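Exodeoxyribonuclease (Neisseria meningitidis, PDB 2JC5) probably cleaves the DNA backbone at abasic sites in base-excision repair, as a magnesium- or manganese-dependent AP endonuclease of the AP/ExoA family. Local coordinates at residues E117-Q120 against Q121-Y124; G164-N168 against S169-P173; D128-Y131 against P132-A136; I152-Q155 against N156-K160. All blocks are in the same frame, centred on the assembly; numbering follows the deposited sequence.

Interaction 1: residues E117-Q120 against Q121-Y124; sequences EERQ and QVKY. With BCN (bicine), chain C.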
loop_
_atom_site.group_PDB
_atom_site.type_symbol
_atom_site.label_atom_id
_atom_site.label_comp_id
_atom_site.label_asym_id
_atom_site.label_seq_id
_atom_site.Cartn_x
_atom_site.Cartn_y
_atom_site.Cartn_z
ATOM N N GLU A 117 1.446 19.255 -12.803
ATOM C CA GLU A 117 -0.006 19.211 -13.025
ATOM C C GLU A 117 -0.422 18.019 -13.886
ATOM O O GLU A 117 -1.452 17.399 -13.615
ATOM C CB GLU A 117 -0.511 20.520 -13.643
ATOM C CG GLU A 117 -2.032 20.589 -13.855
ATOM C CD GLU A 117 -2.840 20.367 -12.586
ATOM O OE1 GLU A 117 -2.383 20.768 -11.495
ATOM O OE2 GLU A 117 -3.945 19.793 -12.685
ATOM N N GLU A 118 0.371 17.669 -14.897
ATOM C CA GLU A 118 0.085 16.473 -15.695
ATOM C C GLU A 118 -0.054 15.225 -14.832
ATOM O O GLU A 118 -0.912 14.375 -15.088
ATOM C CB GLU A 118 1.186 16.199 -16.725
ATOM C CG GLU A 118 1.305 17.199 -17.837
ATOM C CD GLU A 118 2.485 16.899 -18.745
ATOM O OE1 GLU A 118 2.925 15.724 -18.790
ATOM O OE2 GLU A 118 2.968 17.834 -19.416
ATOM N N ARG A 119 0.805 15.094 -13.817
ATOM C CA ARG A 119 0.760 13.910 -12.982
ATOM C C ARG A 119 -0.385 14.030 -11.985
ATOM O O ARG A 119 -1.008 13.027 -11.652
ATOM C CB ARG A 119 2.106 13.652 -12.283
ATOM C CG ARG A 119 3.231 13.247 -13.235
ATOM C CD ARG A 119 2.888 12.025 -14.089
ATOM N NE ARG A 119 2.566 10.866 -13.264
ATOM C CZ ARG A 119 2.256 9.663 -13.732
ATOM N NH1 ARG A 119 2.203 9.439 -15.040
ATOM N NH2 ARG A 119 2.019 8.664 -12.896
ATOM N N GLN A 120 -0.705 15.237 -11.535
ATOM C CA GLN A 120 -1.916 15.396 -10.704
ATOM C C GLN A 120 -3.127 14.970 -11.509
ATOM O O GLN A 120 -4.027 14.349 -10.986
ATOM C CB GLN A 120 -2.092 16.794 -10.108
ATOM C CG GLN A 120 -3.329 16.964 -9.206
ATOM C CD GLN A 120 -3.208 16.158 -7.921
ATOM O OE1 GLN A 120 -2.162 16.177 -7.295
ATOM N NE2 GLN A 120 -4.258 15.441 -7.541
ATOM N N GLN A 121 -3.144 15.295 -12.802
ATOM C CA GLN A 121 -4.251 14.846 -13.655
ATOM C C GLN A 121 -4.293 13.338 -13.829
ATOM O O GLN A 121 -5.360 12.739 -13.755
ATOM C CB GLN A 121 -4.219 15.551 -15.012
ATOM C CG GLN A 121 -4.691 16.981 -14.924
ATOM C CD GLN A 121 -6.145 17.085 -14.469
ATOM O OE1 GLN A 121 -7.038 16.418 -15.009
ATOM N NE2 GLN A 121 -6.387 17.919 -13.463
ATOM N N VAL A 122 -3.142 12.712 -14.048
ATOM C CA VAL A 122 -3.077 11.234 -14.068
ATOM C C VAL A 122 -3.623 10.667 -12.754
ATOM O O VAL A 122 -4.381 9.703 -12.758
ATOM C CB VAL A 122 -1.634 10.693 -14.315
ATOM C CG1 VAL A 122 -1.545 9.185 -14.068
ATOM C CG2 VAL A 122 -1.179 11.057 -15.727
ATOM N N LYS A 123 -3.234 11.275 -11.628
ATOM C CA LYS A 123 -3.678 10.814 -10.339
ATOM C C LYS A 123 -5.193 10.884 -10.254
ATOM O O LYS A 123 -5.834 9.918 -9.860
ATOM C CB LYS A 123 -3.003 11.618 -9.226
ATOM C CG LYS A 123 -3.366 11.212 -7.809
ATOM C CD LYS A 123 -2.568 12.038 -6.816
ATOM C CE LYS A 123 -2.724 11.554 -5.408
ATOM N NZ LYS A 123 -2.093 12.465 -4.386
ATOM N N TYR A 124 -5.780 12.015 -10.651
ATOM C CA TYR A 124 -7.240 12.114 -10.632
ATOM C C TYR A 124 -7.908 11.127 -11.581
ATOM O O TYR A 124 -8.926 10.557 -11.229
ATOM C CB TYR A 124 -7.721 13.530 -10.942
ATOM C CG TYR A 124 -7.612 14.509 -9.789
ATOM C CD1 TYR A 124 -8.073 14.170 -8.519
ATOM C CD2 TYR A 124 -7.113 15.794 -9.984
ATOM C CE1 TYR A 124 -8.025 15.071 -7.469
ATOM C CE2 TYR A 124 -7.066 16.713 -8.935
ATOM C CZ TYR A 124 -7.513 16.329 -7.677
ATOM O OH TYR A 124 -7.467 17.221 -6.630
HETATM N N1 BCN C . 3.082 13.211 -1.767
HETATM C C1 BCN C . 1.822 12.759 -2.402
HETATM C C2 BCN C . 1.741 13.117 -3.866
HETATM O O21 BCN C . 0.753 12.682 -4.525
HETATM O O22 BCN C . 2.641 13.814 -4.363
HETATM C C3 BCN C . 3.990 12.106 -1.428
HETATM C C4 BCN C . 4.916 11.848 -2.601
HETATM O O4 BCN C . 5.597 13.046 -3.050
HETATM C C5 BCN C . 2.799 14.060 -0.556
HETATM C C6 BCN C . 3.902 15.089 -0.348
HETATM O O6 BCN C . 4.356 15.645 -1.583
#
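Q120 is brought onto Y124 by two torsions: CG stands opposite the backbone N (chi1 -178°), and a bend at chi2 (68°) then brings NE2 over one face of the Y124 ring, near its rim. Q120 NE2 lies 3.4 Å from Y124 CZ, with the amide plane inclined 64° to the ring. The same NE2 donates to E175 while OE1 pairs with S169, so both ends of this buried amide are engaged and its rotation is fixed. K123, by contrast, is extended beyond CG and leaves the helix surface; its NZ donates to bicine O21 over 2.9 Å and also reaches E175, S169 and the backbone carbonyl of N151. This is the opening of helix 117-139, the helix of a beta-alpha-beta unit between parallel strands 103-109 and 143-147 in the DNase I-like fold, and its first turns present K123 to the bicine pocket. Successive i to i+4 backbone bonds join the two segments, among them K123 N to R119 O at 2.8 Å and Y124 N to Q120 O at 2.9 Å. R119 and V122 run side by side, and V122 CG1 sits over one face of the guanidinium, 3.8 Å from R119 CZ, while the charge itself is met by E92. At the exposed surface Q121 NE2 donates to E117 OE2 at 3.2 Å, the carboxylate oxygen lying close to the plane of the Q121 amide. Both residues have a second conformer, which suggests that this bond is only partly occupied.

Interaction 2: residues G164-N168 against S169-P173; sequences GNQKN and SGFLP. With BCN (bicine), chain C.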
loop_
_atom_site.group_PDB
_atom_site.type_symbol
_atom_site.label_atom_id
_atom_site.label_comp_id
_atom_site.label_asym_id
_atom_site.label_seq_id
_atom_site.Cartn_x
_atom_site.Cartn_y
_atom_site.Cartn_z
ATOM N N GLY A 164 -0.564 23.800 6.329
ATOM C CA GLY A 164 0.218 24.276 5.212
ATOM C C GLY A 164 0.239 23.430 3.968
ATOM O O GLY A 164 0.958 23.743 3.019
ATOM N N ASN A 165 -0.535 22.350 3.970
ATOM C CA ASN A 165 -0.537 21.403 2.853
ATOM C C ASN A 165 -1.868 21.272 2.099
ATOM O O ASN A 165 -2.009 20.409 1.239
ATOM C CB ASN A 165 -0.083 20.013 3.359
ATOM C CG ASN A 165 1.429 19.883 3.463
ATOM O OD1 ASN A 165 1.978 19.566 4.534
ATOM N ND2 ASN A 165 2.104 20.074 2.351
ATOM N N GLN A 166 -2.813 22.169 2.350
ATOM C CA GLN A 166 -4.128 22.018 1.739
ATOM C C GLN A 166 -4.180 22.324 0.241
ATOM O O GLN A 166 -5.183 22.040 -0.413
ATOM C CB GLN A 166 -5.132 22.866 2.499
ATOM C CG GLN A 166 -5.360 22.361 3.905
ATOM C CD GLN A 166 -6.196 23.306 4.698
ATOM O OE1 GLN A 166 -7.273 23.684 4.260
ATOM N NE2 GLN A 166 -5.690 23.747 5.840
ATOM N N LYS A 167 -3.118 22.913 -0.298
ATOM C CA LYS A 167 -2.982 23.134 -1.745
ATOM C C LYS A 167 -1.960 22.204 -2.376
ATOM O O LYS A 167 -1.591 22.390 -3.531
ATOM C CB LYS A 167 -2.543 24.578 -2.027
ATOM C CG LYS A 167 -3.453 25.635 -1.476
ATOM C CD LYS A 167 -3.027 27.002 -1.996
ATOM C CE LYS A 167 -1.674 27.439 -1.449
ATOM N NZ LYS A 167 -1.282 28.786 -1.939
ATOM N N ASN A 168 -1.497 21.204 -1.626
ATOM C CA ASN A 168 -0.468 20.293 -2.129
ATOM C C ASN A 168 -1.004 18.894 -2.328
ATOM O O ASN A 168 -1.833 18.411 -1.539
ATOM C CB ASN A 168 0.729 20.269 -1.189
ATOM C CG ASN A 168 1.393 21.608 -1.075
ATOM O OD1 ASN A 168 1.376 22.395 -2.021
ATOM N ND2 ASN A 168 1.976 21.888 0.084
ATOM N N SER A 169 -0.526 18.249 -3.388
ATOM C CA SER A 169 -0.951 16.893 -3.717
ATOM C C SER A 169 -0.711 15.985 -2.523
ATOM O O SER A 169 0.356 16.021 -1.905
ATOM C CB SER A 169 -0.196 16.349 -4.931
ATOM O OG SER A 169 -0.756 15.126 -5.387
ATOM N N GLY A 170 -1.720 15.188 -2.204
ATOM C CA GLY A 170 -1.746 14.402 -0.997
ATOM C C GLY A 170 -2.713 14.895 0.040
ATOM O O GLY A 170 -3.133 14.120 0.879
ATOM N N PHE A 171 -3.077 16.177 -0.016
ATOM C CA PHE A 171 -4.034 16.736 0.952
ATOM C C PHE A 171 -4.943 17.768 0.309
ATOM O O PHE A 171 -5.434 18.664 0.978
ATOM C CB PHE A 171 -3.295 17.323 2.156
ATOM C CG PHE A 171 -4.126 17.393 3.419
ATOM C CD1 PHE A 171 -4.711 16.266 3.941
ATOM C CD2 PHE A 171 -4.306 18.596 4.093
ATOM C CE1 PHE A 171 -5.468 16.336 5.105
ATOM C CE2 PHE A 171 -5.052 18.670 5.235
ATOM C CZ PHE A 171 -5.638 17.559 5.751
ATOM N N LEU A 172 -5.201 17.622 -0.985
ATOM C CA LEU A 172 -6.158 18.477 -1.690
ATOM C C LEU A 172 -7.585 18.094 -1.305
ATOM O O LEU A 172 -7.882 16.931 -1.048
ATOM C CB LEU A 172 -5.972 18.353 -3.200
ATOM C CG LEU A 172 -4.616 18.743 -3.745
ATOM C CD1 LEU A 172 -4.455 18.303 -5.212
ATOM C CD2 LEU A 172 -4.465 20.243 -3.577
ATOM N N PRO A 173 -8.492 19.081 -1.260
ATOM C CA PRO A 173 -9.871 18.810 -0.894
ATOM C C PRO A 173 -10.508 17.677 -1.687
ATOM O O PRO A 173 -11.165 16.822 -1.110
ATOM C CB PRO A 173 -10.571 20.143 -1.179
ATOM C CG PRO A 173 -9.526 21.143 -1.024
ATOM C CD PRO A 173 -8.238 20.516 -1.460
HETATM N N1 BCN C . 3.082 13.211 -1.767
HETATM C C1 BCN C . 1.822 12.759 -2.402
HETATM C C2 BCN C . 1.741 13.117 -3.866
HETATM O O21 BCN C . 0.753 12.682 -4.525
HETATM O O22 BCN C . 2.641 13.814 -4.363
HETATM C C3 BCN C . 3.990 12.106 -1.428
HETATM C C4 BCN C . 4.916 11.848 -2.601
HETATM O O4 BCN C . 5.597 13.046 -3.050
HETATM C C5 BCN C . 2.799 14.060 -0.556
HETATM C C6 BCN C . 3.902 15.089 -0.348
HETATM O O6 BCN C . 4.356 15.645 -1.583
#
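F171 and N168 are joined across a pair of consecutive beta turns that share N168. The first, type I, runs from N165 to N168 and is closed by N168 N to N165 O at 3.0 Å; the second, type II, runs from N168 to F171 and is closed by F171 N to N168 O, also 3.0 Å. G170 takes the third position of the type II turn, with a positive phi (108°) at which glycine is at ease. The packing is tight around F171. Its CG lies opposite the backbone N (chi1 -156°), turning the ring inward among N156, L159, W162 and W218. F171 CB comes to 3.5 Å from N165 O, which lies at the ring's edge, and the Q166 chain runs alongside the F171 side chain, its CG 3.9 Å from F171 CD2. L172 lies against the first turn through CG and the CD2 methyl, the latter 3.4 Å from K167 C. It is the N-cap of helix 173-184, and its N, like that of G170, is bonded to E175 OE1. Toward solvent the contact is looser: P173 touches it mainly through CD, 3.6 Å from Q166 O, and K167, for which two conformers were modelled, points away from the contact. Q166 NE2 makes a weak bond to the W162 carbonyl. On the bicine side, S169 OG, a hydroxyl shared with Q120 of the helix, lies 3.0 Å from bicine O21 in the conformer described. The serine hydroxyl and the K123 ammonium therefore meet the same carboxylate oxygen, which is consistent with a loop able to receive an anionic group beside N151, the predicted transition-state stabiliser.

Interaction 3: residues D128-Y131 against P132-A136; sequences DAFY and PMLEA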
loop_
_atom_site.group_PDB
_atom_site.type_symbol
_atom_site.label_atom_id
_atom_site.label_comp_id
_atom_site.label_asym_id
_atom_site.label_seq_id
_atom_site.Cartn_x
_atom_site.Cartn_y
_atom_site.Cartn_z
ATOM N N ASP A 128 -10.591 8.046 -10.545
ATOM C CA ASP A 128 -11.884 7.819 -11.181
ATOM C C ASP A 128 -12.013 6.433 -11.782
ATOM O O ASP A 128 -13.105 5.863 -11.794
ATOM C CB ASP A 128 -12.144 8.878 -12.259
ATOM C CG ASP A 128 -12.371 10.256 -11.683
ATOM O OD1 ASP A 128 -12.823 10.368 -10.526
ATOM O OD2 ASP A 128 -12.118 11.255 -12.404
ATOM N N ALA A 129 -10.908 5.876 -12.277
ATOM C CA ALA A 129 -10.909 4.508 -12.822
ATOM C C ALA A 129 -10.923 3.454 -11.738
ATOM O O ALA A 129 -11.465 2.377 -11.924
ATOM C CB ALA A 129 -9.706 4.287 -13.748
ATOM N N PHE A 130 -10.286 3.752 -10.607
ATOM C CA PHE A 130 -10.159 2.777 -9.548
ATOM C C PHE A 130 -11.387 2.718 -8.645
ATOM O O PHE A 130 -11.707 1.659 -8.129
ATOM C CB PHE A 130 -8.883 3.067 -8.739
ATOM C CG PHE A 130 -8.478 1.968 -7.797
ATOM C CD1 PHE A 130 -8.331 0.661 -8.251
ATOM C CD2 PHE A 130 -8.204 2.230 -6.461
ATOM C CE1 PHE A 130 -7.943 -0.350 -7.403
ATOM C CE2 PHE A 130 -7.801 1.191 -5.602
ATOM C CZ PHE A 130 -7.691 -0.086 -6.078
ATOM N N TYR A 131 -12.080 3.839 -8.435
ATOM C CA TYR A 131 -13.281 3.821 -7.587
ATOM C C TYR A 131 -14.326 2.748 -7.967
ATOM O O TYR A 131 -14.796 2.029 -7.101
ATOM C CB TYR A 131 -13.919 5.199 -7.549
ATOM C CG TYR A 131 -15.008 5.407 -6.531
ATOM C CD1 TYR A 131 -14.707 5.858 -5.259
ATOM C CD2 TYR A 131 -16.350 5.206 -6.857
ATOM C CE1 TYR A 131 -15.701 6.118 -4.331
ATOM C CE2 TYR A 131 -17.353 5.439 -5.924
ATOM C CZ TYR A 131 -17.024 5.894 -4.659
ATOM O OH TYR A 131 -18.019 6.146 -3.730
ATOM N N PRO A 132 -14.702 2.640 -9.252
ATOM C CA PRO A 132 -15.640 1.562 -9.598
ATOM C C PRO A 132 -15.097 0.146 -9.387
ATOM O O PRO A 132 -15.881 -0.792 -9.172
ATOM C CB PRO A 132 -15.927 1.798 -11.087
ATOM C CG PRO A 132 -15.456 3.161 -11.372
ATOM C CD PRO A 132 -14.374 3.485 -10.403
ATOM N N MET A 133 -13.777 -0.023 -9.435
ATOM C CA MET A 133 -13.154 -1.306 -9.121
ATOM C C MET A 133 -13.286 -1.602 -7.631
ATOM O O MET A 133 -13.580 -2.723 -7.240
ATOM C CB MET A 133 -11.687 -1.309 -9.526
ATOM C CG MET A 133 -11.494 -1.190 -11.013
ATOM S SD MET A 133 -9.758 -1.184 -11.454
ATOM C CE MET A 133 -9.180 -2.639 -10.595
ATOM N N LEU A 134 -13.067 -0.592 -6.807
ATOM C CA LEU A 134 -13.276 -0.721 -5.364
ATOM C C LEU A 134 -14.733 -1.049 -5.026
ATOM O O LEU A 134 -15.007 -1.849 -4.150
ATOM C CB LEU A 134 -12.833 0.547 -4.642
ATOM C CG LEU A 134 -11.329 0.785 -4.497
ATOM C CD1 LEU A 134 -11.070 2.209 -4.058
ATOM C CD2 LEU A 134 -10.664 -0.219 -3.531
ATOM N N GLU A 135 -15.663 -0.447 -5.765
ATOM C CA GLU A 135 -17.076 -0.723 -5.592
ATOM C C GLU A 135 -17.397 -2.164 -5.965
ATOM O O GLU A 135 -18.055 -2.872 -5.216
ATOM C CB GLU A 135 -17.921 0.239 -6.435
ATOM C CG GLU A 135 -19.413 0.062 -6.172
ATOM C CD GLU A 135 -20.259 1.183 -6.711
ATOM O OE1 GLU A 135 -19.821 1.847 -7.675
ATOM O OE2 GLU A 135 -21.379 1.361 -6.187
ATOM N N ALA A 136 -16.927 -2.595 -7.121
ATOM C CA ALA A 136 -17.141 -3.964 -7.557
ATOM C C ALA A 136 -16.510 -4.971 -6.606
ATOM O O ALA A 136 -17.127 -5.984 -6.274
ATOM C CB ALA A 136 -16.609 -4.156 -8.963
#
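P132 fits its ring against the preceding turn, with CD 3.0 Å from D128 O and 3.4 Å from Y131 CB. Lacking an N-H, it cannot return a bond to the D128 carbonyl, and the helix kinks here before regular bonding resumes with L134 N to F130 O at 2.9 Å. F130 supplies the flat surface for the next turn. The branch point of L134 fills the hollow over one ring face, its CG making a CH-pi contact 4.1 Å from the F130 centroid, while CD1 packs near F130 CD2 and CE2, and CD2 near F130 CE2 and CZ. The M133 chain crosses that of F130 at about a right angle, and its thioether takes the space at the ring edge, M133 SD lying 4.0 Å from F130 CD1 as a Met-aromatic pair. The ring is thus held from face and edge, and F95 of strand 95-100 also touches F130 and M133. The Y131 ring instead extends toward W178 and K181 of helix 173-184. This middle part of helix 117-139 packs by dispersion and by sulfur and CH contacts with an aromatic ring, so its side-chain cohesion should depend on shape more than on charge.

Interaction 4: residues I152-Q155 against N156-K160; sequences IAHQ and NIDLK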
loop_
_atom_site.group_PDB
_atom_site.type_symbol
_atom_site.label_atom_id
_atom_site.label_comp_id
_atom_site.label_asym_id
_atom_site.label_seq_id
_atom_site.Cartn_x
_atom_site.Cartn_y
_atom_site.Cartn_z
ATOM N N ILE A 152 -2.556 9.813 -0.422
ATOM C CA ILE A 152 -3.552 10.778 0.070
ATOM C C ILE A 152 -3.649 10.615 1.588
ATOM O O ILE A 152 -3.801 9.497 2.063
ATOM C CB ILE A 152 -4.942 10.547 -0.529
ATOM C CG1 ILE A 152 -4.919 10.674 -2.056
ATOM C CG2 ILE A 152 -5.942 11.535 0.060
ATOM C CD1 ILE A 152 -6.170 10.098 -2.709
ATOM N N ALA A 153 -3.528 11.721 2.320
ATOM C CA ALA A 153 -3.843 11.794 3.749
ATOM C C ALA A 153 -5.291 12.271 3.869
ATOM O O ALA A 153 -5.689 13.231 3.209
ATOM C CB ALA A 153 -2.888 12.750 4.474
ATOM N N HIS A 154 -6.062 11.630 4.745
ATOM C CA HIS A 154 -7.506 11.852 4.755
ATOM C C HIS A 154 -7.942 13.086 5.558
ATOM O O HIS A 154 -8.654 13.942 5.033
ATOM C CB HIS A 154 -8.184 10.581 5.268
ATOM C CG HIS A 154 -9.677 10.614 5.245
ATOM N ND1 HIS A 154 -10.432 9.775 6.038
ATOM C CD2 HIS A 154 -10.551 11.419 4.600
ATOM C CE1 HIS A 154 -11.717 10.035 5.839
ATOM N NE2 HIS A 154 -11.817 11.031 4.975
ATOM N N GLN A 155 -7.500 13.176 6.808
ATOM C CA GLN A 155 -7.963 14.177 7.771
ATOM C C GLN A 155 -6.775 14.908 8.375
ATOM O O GLN A 155 -5.643 14.493 8.179
ATOM C CB GLN A 155 -8.728 13.486 8.903
ATOM C CG GLN A 155 -9.911 12.651 8.454
ATOM C CD GLN A 155 -10.741 12.176 9.627
ATOM O OE1 GLN A 155 -10.410 11.188 10.283
ATOM N NE2 GLN A 155 -11.816 12.893 9.910
ATOM N N ASN A 156 -7.037 15.960 9.149
ATOM C CA ASN A 156 -5.952 16.738 9.751
ATOM C C ASN A 156 -5.021 15.873 10.595
ATOM O O ASN A 156 -3.800 16.067 10.591
ATOM C CB ASN A 156 -6.504 17.875 10.614
ATOM C CG ASN A 156 -7.201 18.942 9.814
ATOM O OD1 ASN A 156 -7.092 18.999 8.603
ATOM N ND2 ASN A 156 -7.910 19.820 10.514
ATOM N N ILE A 157 -5.606 14.922 11.316
ATOM C CA ILE A 157 -4.833 14.010 12.161
ATOM C C ILE A 157 -3.795 13.185 11.386
ATOM O O ILE A 157 -2.818 12.699 11.955
ATOM C CB ILE A 157 -5.779 13.059 12.941
ATOM C CG1 ILE A 157 -5.040 12.261 14.009
ATOM C CG2 ILE A 157 -6.556 12.123 12.028
ATOM C CD1 ILE A 157 -5.904 11.366 14.864
ATOM N N ASP A 158 -4.016 13.036 10.092
ATOM C CA ASP A 158 -3.192 12.162 9.255
ATOM C C ASP A 158 -1.890 12.786 8.739
ATOM O O ASP A 158 -1.130 12.122 8.041
ATOM C CB ASP A 158 -4.054 11.652 8.102
ATOM C CG ASP A 158 -5.199 10.802 8.584
ATOM O OD1 ASP A 158 -4.924 9.865 9.370
ATOM O OD2 ASP A 158 -6.357 11.057 8.181
ATOM N N LEU A 159 -1.622 14.050 9.061
ATOM C CA LEU A 159 -0.316 14.619 8.743
ATOM C C LEU A 159 0.071 15.715 9.734
ATOM O O LEU A 159 -0.785 16.322 10.388
ATOM C CB LEU A 159 -0.261 15.103 7.290
ATOM C CG LEU A 159 -1.027 16.386 6.945
ATOM C CD1 LEU A 159 -0.648 16.876 5.563
ATOM C CD2 LEU A 159 -2.553 16.188 7.039
ATOM N N LYS A 160 1.376 15.940 9.848
ATOM C CA LYS A 160 1.908 16.887 10.820
ATOM C C LYS A 160 1.503 18.314 10.455
ATOM O O LYS A 160 1.033 19.074 11.316
ATOM C CB LYS A 160 3.430 16.770 10.886
ATOM C CG LYS A 160 4.174 17.857 11.687
ATOM C CD LYS A 160 3.727 17.983 13.137
ATOM C CE LYS A 160 4.122 16.783 13.955
ATOM N NZ LYS A 160 3.852 16.978 15.420
HETATM O O HOH W 1 -8.209 9.589 9.429
#
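Q155 and D158 close a single 3-10 turn, in which D158 N donates to Q155 O at 2.9 Å from well above the plane of that carbonyl (52° out of it) and the chain turns sharply. The D158 side chain answers in the other direction: with CG beside its own backbone N (chi1 -63°), the carboxylate folds over the turn and OD2 accepts Q155 N at 2.8 Å through the lone pair facing away from OD1. A water donates to the same OD2 at 2.7 Å and to Q155 OE1 at 2.9 Å, bridging the carboxylate and the amide, although Q155 has a second conformer and the bridge may be partial. Q155 CB also lies alongside OD2. On the buried side A153 CB faces D158 CB at 4.0 Å, while L159 CD2 comes to 3.7 Å from Q155 O and lies near the A153 methyl. W218 of strand 217-225 touches both A153 and L159, tying this loop to the sheet. The other carboxylate oxygen, OD1, forms salt bridges with R193 and R219. One buried carboxylate therefore serves the turn with one oxygen and two arginines with the other, and those positive charges would be expected to keep D158 ionised.

How the interactions relate
Along the chain, interactions 1 and 3 come first, both on helix 117-139 with centres about 17 Å apart; interactions 4 and 2 follow, in the long loop between strand 143-147 and helix 173-184. Interactions 2 and 4 have centres about 10 Å apart, are stitched together by G170 O to A153 N at 2.8 Å and share the F171 ring. Interaction 1 meets interaction 2 around S169, about 14 Å between centres. Interaction 3 touches neither loop contact. Interactions 1 and 2 thus line part of the bicine pocket and interaction 4 packs against interaction 2, whereas the second half of helix 117-139 packs against strand 95-100 and helix 173-184.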